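PDB 2QN0: neurotoxin from Clostridium botulinum, which probably acts as a zinc-dependent endoprotease, the light chain of botulinum neurotoxin type C, which cleaves SNARE proteins of the nerve terminal with dual substrate specificity. Local coordinates for residues L20-H25 with E34-I39; L26-N31 with F50-N55; G160-I165 with I191-P196. All coordinates share one frame; numbering follows the deposited sequence.

Interaction 1 of 3, residues L20-H25 with E34-I39; sequences LYLDTH and EKAFRI
Four backbone hydrogen bonds tie Leu20 and Leu22 to Ala36 and Glu34. Leu20 N gives to Ala36 O and Ala36 N returns a bond to Leu20 O at 2.7 Å, while Leu22 N to Glu34 O and Glu34 N to Leu22 O are both 2.8 Å, the former almost straight at 175°. Tyr21 and Lys35 form the non-hydrogen-bonded pair between them. This is a beta hairpin, strands 19-23 and 34-38, inside the mixed sheet, with strand 136-141 beside the first and strand 43-46 beside the second. Apolar contact falls on the face of Leu20, Leu22 and Ala36, where the CD1 branch of Leu22 presses on Ala36 CB at a tight 3.4 Å. On the other face the extended Lys35 chain, its CG anti to the backbone N (chi1 -166°), runs obliquely across the Tyr21 ring, with Lys35 CG above one ring face toward the rim and Lys35 CB 3.7 Å from Tyr21 CE1. Water joins the polar ends: one molecule links Tyr21 OH with Lys35 NZ, which also donates to the backbone oxygens of Tyr10 and Asp12. With OE2 engaged by Asn27, Glu34 receives two more waters on OE1, one held by Thr24 N and the other by Thr24 OG1.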
loop_
_atom_site.group_PDB
_atom_site.type_symbol
_atom_site.label_atom_id
_atom_site.label_comp_id
_atom_site.label_asym_id
_atom_site.label_seq_id
_atom_site.Cartn_x
_atom_site.Cartn_y
_atom_site.Cartn_z
ATOM N N LEU A 20 -8.004 -16.966 8.519
ATOM C CA LEU A 20 -8.251 -18.018 7.542
ATOM C C LEU A 20 -6.969 -18.390 6.820
ATOM O O LEU A 20 -5.945 -17.722 6.956
ATOM C CB LEU A 20 -9.237 -17.523 6.475
ATOM C CG LEU A 20 -10.540 -16.821 6.851
ATOM C CD1 LEU A 20 -11.155 -16.175 5.619
ATOM C CD2 LEU A 20 -11.494 -17.826 7.450
ATOM N N TYR A 21 -7.045 -19.466 6.041
ATOM C CA TYR A 21 -5.932 -19.913 5.218
ATOM C C TYR A 21 -6.360 -19.557 3.804
ATOM O O TYR A 21 -7.443 -19.943 3.365
ATOM C CB TYR A 21 -5.723 -21.423 5.345
ATOM C CG TYR A 21 -4.883 -21.799 6.544
ATOM C CD1 TYR A 21 -3.497 -21.640 6.522
ATOM C CD2 TYR A 21 -5.474 -22.282 7.710
ATOM C CE1 TYR A 21 -2.717 -21.953 7.635
ATOM C CE2 TYR A 21 -4.705 -22.598 8.828
ATOM C CZ TYR A 21 -3.330 -22.429 8.782
ATOM O OH TYR A 21 -2.570 -22.723 9.891
ATOM N N LEU A 22 -5.515 -18.812 3.100
ATOM C CA LEU A 22 -5.831 -18.374 1.748
ATOM C C LEU A 22 -4.839 -18.847 0.699
ATOM O O LEU A 22 -3.674 -19.107 0.994
ATOM C CB LEU A 22 -5.882 -16.839 1.694
ATOM C CG LEU A 22 -6.837 -16.095 2.631
ATOM C CD1 LEU A 22 -6.579 -14.592 2.531
ATOM C CD2 LEU A 22 -8.276 -16.421 2.269
ATOM N N ASP A 23 -5.320 -18.958 -0.532
ATOM C CA ASP A 23 -4.478 -19.332 -1.661
ATOM C C ASP A 23 -4.746 -18.221 -2.668
ATOM O O ASP A 23 -5.811 -18.181 -3.279
ATOM C CB ASP A 23 -4.902 -20.669 -2.265
ATOM C CG ASP A 23 -3.944 -21.143 -3.343
ATOM O OD1 ASP A 23 -3.339 -20.282 -4.020
ATOM O OD2 ASP A 23 -3.802 -22.370 -3.522
ATOM N N THR A 24 -3.790 -17.314 -2.825
ATOM C CA THR A 24 -3.950 -16.188 -3.743
ATOM C C THR A 24 -3.607 -16.537 -5.184
ATOM O O THR A 24 -3.941 -15.787 -6.102
ATOM C CB THR A 24 -3.047 -15.017 -3.333
ATOM O OG1 THR A 24 -1.677 -15.412 -3.468
ATOM C CG2 THR A 24 -3.308 -14.619 -1.891
ATOM N N HIS A 25 -2.936 -17.669 -5.377
ATOM C CA HIS A 25 -2.522 -18.106 -6.706
ATOM C C HIS A 25 -1.559 -17.093 -7.310
ATOM O O HIS A 25 -1.470 -16.962 -8.531
ATOM C CB HIS A 25 -3.739 -18.269 -7.622
ATOM C CG HIS A 25 -4.693 -19.329 -7.171
ATOM N ND1 HIS A 25 -4.341 -20.660 -7.089
ATOM C CD2 HIS A 25 -5.978 -19.254 -6.752
ATOM C CE1 HIS A 25 -5.368 -21.357 -6.639
ATOM N NE2 HIS A 25 -6.374 -20.528 -6.427
ATOM N N GLU A 34 -1.729 -19.993 2.745
ATOM C CA GLU A 34 -1.065 -19.101 3.689
ATOM C C GLU A 34 -2.039 -18.550 4.719
ATOM O O GLU A 34 -3.136 -18.112 4.373
ATOM C CB GLU A 34 -0.414 -17.937 2.936
ATOM C CG GLU A 34 0.671 -18.355 1.965
ATOM C CD GLU A 34 1.194 -17.183 1.148
ATOM O OE1 GLU A 34 0.594 -16.863 0.101
ATOM O OE2 GLU A 34 2.196 -16.576 1.566
ATOM N N LYS A 35 -1.636 -18.564 5.987
ATOM C CA LYS A 35 -2.491 -18.056 7.052
ATOM C C LYS A 35 -2.622 -16.539 6.911
ATOM O O LYS A 35 -1.622 -15.835 6.772
ATOM C CB LYS A 35 -1.909 -18.417 8.422
ATOM C CG LYS A 35 -2.890 -18.241 9.574
ATOM C CD LYS A 35 -2.360 -18.884 10.848
ATOM C CE LYS A 35 -3.369 -18.782 11.982
ATOM N NZ LYS A 35 -2.872 -19.473 13.206
ATOM N N ALA A 36 -3.861 -16.053 6.942
ATOM C CA ALA A 36 -4.153 -14.630 6.787
ATOM C C ALA A 36 -4.983 -14.077 7.945
ATOM O O ALA A 36 -5.765 -14.801 8.564
ATOM C CB ALA A 36 -4.884 -14.404 5.467
ATOM N N PHE A 37 -4.824 -12.782 8.213
ATOM C CA PHE A 37 -5.517 -12.110 9.310
ATOM C C PHE A 37 -6.187 -10.822 8.833
ATOM O O PHE A 37 -5.576 -10.032 8.113
ATOM C CB PHE A 37 -4.510 -11.771 10.408
ATOM C CG PHE A 37 -3.667 -12.940 10.836
ATOM C CD1 PHE A 37 -3.972 -13.649 11.995
ATOM C CD2 PHE A 37 -2.592 -13.356 10.057
ATOM C CE1 PHE A 37 -3.215 -14.760 12.372
ATOM C CE2 PHE A 37 -1.828 -14.465 10.422
ATOM C CZ PHE A 37 -2.145 -15.170 11.587
ATOM N N ARG A 38 -7.432 -10.604 9.245
ATOM C CA ARG A 38 -8.164 -9.403 8.841
ATOM C C ARG A 38 -7.850 -8.241 9.783
ATOM O O ARG A 38 -8.242 -8.255 10.952
ATOM C CB ARG A 38 -9.677 -9.677 8.842
ATOM C CG ARG A 38 -10.530 -8.546 8.247
ATOM C CD ARG A 38 -11.980 -8.601 8.752
ATOM N NE ARG A 38 -12.667 -9.847 8.407
ATOM C CZ ARG A 38 -13.280 -10.080 7.248
ATOM N NH1 ARG A 38 -13.301 -9.150 6.303
ATOM N NH2 ARG A 38 -13.878 -11.247 7.038
ATOM N N ILE A 39 -7.133 -7.239 9.277
ATOM C CA ILE A 39 -6.786 -6.070 10.081
ATOM C C ILE A 39 -8.076 -5.331 10.423
ATOM O O ILE A 39 -8.345 -5.015 11.583
ATOM C CB ILE A 39 -5.830 -5.125 9.304
ATOM C CG1 ILE A 39 -4.522 -5.859 9.000
ATOM C CG2 ILE A 39 -5.574 -3.855 10.113
ATOM C CD1 ILE A 39 -3.511 -5.039 8.218
HETATM O O HOH W 1 -3.881 -22.192 12.350
HETATM O O HOH W 2 -1.262 -17.956 -1.543
HETATM O O HOH W 3 0.110 -14.365 -1.194
#

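Interaction 2 of 3, residues L26-N31 with F50-N55; sequences LNTLAN and FSRNSN
An Asx turn at Asn27, set within a type I beta turn from Asn27 to Ala30, docks on the loop that follows strand 43-46. Asn27 OD1 takes two backbone N-H groups from opposite faces of its amide: Leu29 N closes the Asx turn, and Ser51 N reaches across the contact at 3.1 Å. Each donor stands well out of the carbonyl plane, so neither lies on a lone pair. With CG anti to the backbone N (chi1 -167°), the amide lies beside the Phe50 ring, the planes 46° apart and Asn27 CG 3.6 Å from Phe50 CD1. Its ND2 gives to the backbone oxygen of Arg49 as well as to Glu34, so both ends of the amide are fixed.

Thr28 adds two bonds. Its N gives to Ser51 O at 3.0 Å, and its OG1 donates to Asn53 O at 2.7 Å. Arg52 folds back through bends at chi2 and chi3, which bring NH1 to Leu26 O at 2.7 Å, though the bond is bent, 141° at the hydrogen. Leu26 CD2 lies over the centre of one guanidinium face, 3.9 Å from Arg52 CZ. Leu29 packs its CG and CD1 on Ser51 CB, at 3.7 Å. Ser51 OG accepts from Asn53 N and also bonds to Glu163, which takes Asn53 ND2 as well. Two irregular loops are thus joined by backbone groups and the side chains of Asn27, Thr28 and Arg52, each loop shaped by a turn that a side-chain oxygen closes: an Asx turn at Asn27 and an ST turn at Ser51.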
loop_
_atom_site.group_PDB
_atom_site.type_symbol
_atom_site.label_atom_id
_atom_site.label_comp_id
_atom_site.label_asym_id
_atom_site.label_seq_id
_atom_site.Cartn_x
_atom_site.Cartn_y
_atom_site.Cartn_z
ATOM N N LEU A 26 -0.834 -16.379 -6.453
ATOM C CA LEU A 26 0.114 -15.371 -6.917
ATOM C C LEU A 26 1.488 -15.434 -6.257
ATOM O O LEU A 26 2.461 -14.920 -6.806
ATOM C CB LEU A 26 -0.469 -13.971 -6.710
ATOM C CG LEU A 26 -1.648 -13.578 -7.606
ATOM C CD1 LEU A 26 -2.297 -12.313 -7.078
ATOM C CD2 LEU A 26 -1.161 -13.380 -9.038
ATOM N N ASN A 27 1.576 -16.061 -5.086
ATOM C CA ASN A 27 2.854 -16.138 -4.379
ATOM C C ASN A 27 3.661 -17.362 -4.803
ATOM O O ASN A 27 3.377 -18.483 -4.376
ATOM C CB ASN A 27 2.615 -16.173 -2.864
ATOM C CG ASN A 27 3.883 -15.928 -2.070
ATOM O OD1 ASN A 27 4.976 -15.843 -2.631
ATOM N ND2 ASN A 27 3.744 -15.817 -0.749
ATOM N N THR A 28 4.676 -17.144 -5.636
ATOM C CA THR A 28 5.507 -18.243 -6.122
ATOM C C THR A 28 6.326 -18.901 -5.015
ATOM O O THR A 28 6.908 -19.965 -5.213
ATOM C CB THR A 28 6.471 -17.774 -7.235
ATOM O OG1 THR A 28 7.390 -16.811 -6.705
ATOM C CG2 THR A 28 5.692 -17.151 -8.381
ATOM N N LEU A 29 6.374 -18.265 -3.850
ATOM C CA LEU A 29 7.112 -18.809 -2.714
ATOM C C LEU A 29 6.242 -19.756 -1.891
ATOM O O LEU A 29 6.751 -20.531 -1.079
ATOM C CB LEU A 29 7.603 -17.675 -1.810
ATOM C CG LEU A 29 8.790 -16.833 -2.284
ATOM C CD1 LEU A 29 8.909 -15.582 -1.426
ATOM C CD2 LEU A 29 10.066 -17.656 -2.198
ATOM N N ALA A 30 4.932 -19.696 -2.103
ATOM C CA ALA A 30 4.004 -20.531 -1.344
ATOM C C ALA A 30 3.607 -21.816 -2.058
ATOM O O ALA A 30 3.143 -21.788 -3.197
ATOM C CB ALA A 30 2.759 -19.727 -0.991
ATOM N N ASN A 31 3.789 -22.942 -1.373
ATOM C CA ASN A 31 3.440 -24.242 -1.934
ATOM C C ASN A 31 2.144 -24.759 -1.316
ATOM O O ASN A 31 1.569 -25.739 -1.788
ATOM C CB ASN A 31 4.571 -25.246 -1.694
ATOM C CG ASN A 31 5.872 -24.825 -2.351
ATOM O OD1 ASN A 31 6.484 -23.828 -1.964
ATOM N ND2 ASN A 31 6.299 -25.579 -3.357
ATOM N N PHE A 50 6.863 -12.667 -0.119
ATOM C CA PHE A 50 6.071 -12.762 -1.344
ATOM C C PHE A 50 6.934 -12.613 -2.596
ATOM O O PHE A 50 7.868 -11.818 -2.620
ATOM C CB PHE A 50 5.003 -11.653 -1.322
ATOM C CG PHE A 50 4.062 -11.662 -2.503
ATOM C CD1 PHE A 50 2.971 -12.526 -2.538
ATOM C CD2 PHE A 50 4.244 -10.772 -3.559
ATOM C CE1 PHE A 50 2.070 -12.502 -3.605
ATOM C CE2 PHE A 50 3.348 -10.740 -4.633
ATOM C CZ PHE A 50 2.258 -11.607 -4.655
ATOM N N SER A 51 6.618 -13.376 -3.635
ATOM C CA SER A 51 7.365 -13.277 -4.881
ATOM C C SER A 51 6.490 -13.568 -6.087
ATOM O O SER A 51 5.504 -14.302 -5.994
ATOM C CB SER A 51 8.560 -14.231 -4.884
ATOM O OG SER A 51 9.272 -14.130 -6.109
ATOM N N ARG A 52 6.855 -12.972 -7.218
ATOM C CA ARG A 52 6.134 -13.164 -8.467
ATOM C C ARG A 52 7.048 -13.830 -9.491
ATOM O O ARG A 52 6.634 -14.110 -10.615
ATOM C CB ARG A 52 5.645 -11.816 -9.008
ATOM C CG ARG A 52 4.531 -11.187 -8.177
ATOM C CD ARG A 52 3.284 -12.054 -8.236
ATOM N NE ARG A 52 2.830 -12.210 -9.612
ATOM C CZ ARG A 52 2.580 -13.379 -10.190
ATOM N NH1 ARG A 52 2.734 -14.509 -9.511
ATOM N NH2 ARG A 52 2.183 -13.419 -11.454
ATOM N N ASN A 53 8.290 -14.088 -9.093
ATOM C CA ASN A 53 9.259 -14.722 -9.985
ATOM C C ASN A 53 9.215 -16.245 -9.903
ATOM O O ASN A 53 9.131 -16.816 -8.815
ATOM C CB ASN A 53 10.678 -14.252 -9.653
ATOM C CG ASN A 53 10.872 -12.769 -9.879
ATOM O OD1 ASN A 53 10.605 -12.253 -10.966
ATOM N ND2 ASN A 53 11.345 -12.072 -8.852
ATOM N N SER A 54 9.273 -16.904 -11.057
ATOM C CA SER A 54 9.268 -18.361 -11.089
ATOM C C SER A 54 10.588 -18.826 -10.474
ATOM O O SER A 54 11.604 -18.141 -10.598
ATOM C CB SER A 54 9.149 -18.859 -12.532
ATOM O OG SER A 54 10.190 -18.337 -13.337
ATOM N N ASN A 55 10.572 -19.977 -9.808
ATOM C CA ASN A 55 11.780 -20.495 -9.166
ATOM C C ASN A 55 12.412 -19.370 -8.348
ATOM O O ASN A 55 13.587 -19.045 -8.524
ATOM C CB ASN A 55 12.779 -20.979 -10.221
ATOM C CG ASN A 55 12.174 -21.975 -11.188
ATOM O OD1 ASN A 55 11.699 -23.037 -10.787
ATOM N ND2 ASN A 55 12.190 -21.636 -12.471
#

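Interaction 3 of 3, residues G160-I165 with I191-P196; sequences GPRENI and IISISP
Pro161 and Ser195 meet carbon to carbon, Pro161 CG on Ser195 CB at a tight 3.3 Å, where the chain leaving strand 156-159 lies alongside the end of its parallel neighbour, strand 190-193, in the mixed sheet. Pro161 CD also rests 3.5 Å from Ile194 O. One residue back, Gly160 O touches Ser193 CB, and Arg162 CG packs on that same CB at 3.7 Å. No direct hydrogen bond crosses the contact; water does this work instead. A molecule bonded to Ile165 O and Ser195 N, at 2.8 and 2.9 Å, bridges the far end.

The second shell fixes the serines and the loop. Ser193 OG bonds to Thr159, and Ser195 OG, carried anti to its own N (chi1 -177°), bonds to Tyr76. Arg49 donates to the backbone oxygens of Pro161 and Arg162. Just past the strand end, Ile194 points away from residues 160-165 and packs against helix 223-238, which carries the zinc ligands His229 and His233; the Ile194 side chain lies about 9 Å from the zinc ion. Arg162 stays extended from CG to NE, and its NH2 donates in the guanidinium plane to a water 2.6 Å away, which is also hydrogen-bonded to Ser193 OG at 2.7 Å.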
loop_
_atom_site.group_PDB
_atom_site.type_symbol
_atom_site.label_atom_id
_atom_site.label_comp_id
_atom_site.label_asym_id
_atom_site.label_seq_id
_atom_site.Cartn_x
_atom_site.Cartn_y
_atom_site.Cartn_z
ATOM N N GLY A 160 4.668 -9.683 3.554
ATOM C CA GLY A 160 6.031 -9.355 3.906
ATOM C C GLY A 160 6.738 -8.975 2.616
ATOM O O GLY A 160 6.157 -9.094 1.533
ATOM N N PRO A 161 8.001 -8.543 2.691
ATOM C CA PRO A 161 8.793 -8.135 1.527
ATOM C C PRO A 161 9.011 -9.200 0.465
ATOM O O PRO A 161 8.879 -10.402 0.714
ATOM C CB PRO A 161 10.128 -7.708 2.139
ATOM C CG PRO A 161 9.786 -7.360 3.546
ATOM C CD PRO A 161 8.796 -8.423 3.924
ATOM N N ARG A 162 9.353 -8.737 -0.731
ATOM C CA ARG A 162 9.664 -9.630 -1.832
ATOM C C ARG A 162 11.168 -9.864 -1.688
ATOM O O ARG A 162 11.693 -9.809 -0.573
ATOM C CB ARG A 162 9.353 -8.967 -3.174
ATOM C CG ARG A 162 7.879 -8.598 -3.363
ATOM C CD ARG A 162 7.588 -8.349 -4.835
ATOM N NE ARG A 162 6.224 -7.889 -5.094
ATOM C CZ ARG A 162 5.690 -7.818 -6.312
ATOM N NH1 ARG A 162 6.405 -8.180 -7.371
ATOM N NH2 ARG A 162 4.450 -7.383 -6.477
ATOM N N GLU A 163 11.864 -10.100 -2.796
ATOM C CA GLU A 163 13.305 -10.345 -2.743
ATOM C C GLU A 163 14.099 -9.246 -2.032
ATOM O O GLU A 163 14.864 -9.529 -1.106
ATOM C CB GLU A 163 13.864 -10.558 -4.156
ATOM C CG GLU A 163 13.482 -11.895 -4.799
ATOM C CD GLU A 163 12.075 -11.916 -5.381
ATOM O OE1 GLU A 163 11.352 -10.906 -5.258
ATOM O OE2 GLU A 163 11.692 -12.951 -5.972
ATOM N N ASN A 164 13.926 -7.998 -2.461
ATOM C CA ASN A 164 14.636 -6.874 -1.847
ATOM C C ASN A 164 13.815 -6.336 -0.676
ATOM O O ASN A 164 12.782 -5.696 -0.866
ATOM C CB ASN A 164 14.867 -5.764 -2.882
ATOM C CG ASN A 164 15.733 -4.638 -2.348
ATOM O OD1 ASN A 164 16.015 -4.569 -1.153
ATOM N ND2 ASN A 164 16.149 -3.736 -3.235
ATOM N N ILE A 165 14.290 -6.595 0.538
ATOM C CA ILE A 165 13.596 -6.180 1.748
ATOM C C ILE A 165 13.394 -4.675 1.913
ATOM O O ILE A 165 12.437 -4.250 2.557
ATOM C CB ILE A 165 14.310 -6.764 2.995
ATOM C CG1 ILE A 165 14.181 -8.291 2.969
ATOM C CG2 ILE A 165 13.713 -6.204 4.279
ATOM C CD1 ILE A 165 14.949 -9.009 4.071
ATOM N N ILE A 191 -1.838 -5.793 -3.661
ATOM C CA ILE A 191 -1.013 -6.540 -2.720
ATOM C C ILE A 191 0.161 -5.622 -2.421
ATOM O O ILE A 191 0.844 -5.154 -3.335
ATOM C CB ILE A 191 -0.487 -7.871 -3.302
ATOM C CG1 ILE A 191 -1.640 -8.875 -3.418
ATOM C CG2 ILE A 191 0.623 -8.429 -2.400
ATOM C CD1 ILE A 191 -1.225 -10.254 -3.912
ATOM N N ILE A 192 0.363 -5.338 -1.140
ATOM C CA ILE A 192 1.454 -4.483 -0.690
ATOM C C ILE A 192 2.483 -5.371 0.006
ATOM O O ILE A 192 2.164 -6.005 1.008
ATOM C CB ILE A 192 0.954 -3.430 0.331
ATOM C CG1 ILE A 192 -0.019 -2.456 -0.345
ATOM C CG2 ILE A 192 2.143 -2.676 0.932
ATOM C CD1 ILE A 192 -0.640 -1.439 0.614
ATOM N N SER A 193 3.701 -5.423 -0.529
ATOM C CA SER A 193 4.775 -6.234 0.060
ATOM C C SER A 193 5.719 -5.249 0.736
ATOM O O SER A 193 6.301 -4.375 0.082
ATOM C CB SER A 193 5.487 -7.029 -1.031
ATOM O OG SER A 193 4.559 -7.874 -1.690
ATOM N N ILE A 194 5.901 -5.410 2.042
ATOM C CA ILE A 194 6.677 -4.435 2.787
ATOM C C ILE A 194 7.096 -4.900 4.181
ATOM O O ILE A 194 6.564 -5.874 4.713
ATOM C CB ILE A 194 5.782 -3.188 2.964
ATOM C CG1 ILE A 194 6.525 -2.037 3.634
ATOM C CG2 ILE A 194 4.559 -3.577 3.805
ATOM C CD1 ILE A 194 5.670 -0.782 3.756
ATOM N N SER A 195 8.065 -4.189 4.749
ATOM C CA SER A 195 8.511 -4.414 6.121
ATOM C C SER A 195 8.897 -3.026 6.612
ATOM O O SER A 195 10.041 -2.602 6.468
ATOM C CB SER A 195 9.715 -5.341 6.208
ATOM O OG SER A 195 10.021 -5.551 7.580
ATOM N N PRO A 196 7.935 -2.297 7.195
ATOM C CA PRO A 196 8.151 -0.942 7.705
ATOM C C PRO A 196 9.280 -0.740 8.710
ATOM O O PRO A 196 9.804 0.369 8.810
ATOM C CB PRO A 196 6.790 -0.566 8.288
ATOM C CG PRO A 196 5.830 -1.355 7.453
ATOM C CD PRO A 196 6.524 -2.693 7.353
HETATM O O HOH W 4 3.706 -6.754 -4.025
HETATM O O HOH W 5 10.086 -2.870 3.068
HETATM O O HOH W 6 9.653 -4.543 1.033
#

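How the interactions relate
Interactions 1 and 3 are both buried and belong to the same mixed sheet, about 16 Å apart between centres: the first pairs two neighbouring strands by regular backbone bonds, the second joins the chain just past strand 156-159 to the end of strand 190-193 by carbon contacts and water. Interaction 2 is partly exposed, with exposed residues in 50-55, and relies on polar side chains reaching backbone groups. It touches both of the others, which do not touch each other: Glu34 ties it to interaction 1, so that the hairpin's connecting loop is held to one of its own strands, and Glu163 ties it to interaction 3. Interaction 3 lies nearest the chain's centre and the zinc-binding helix.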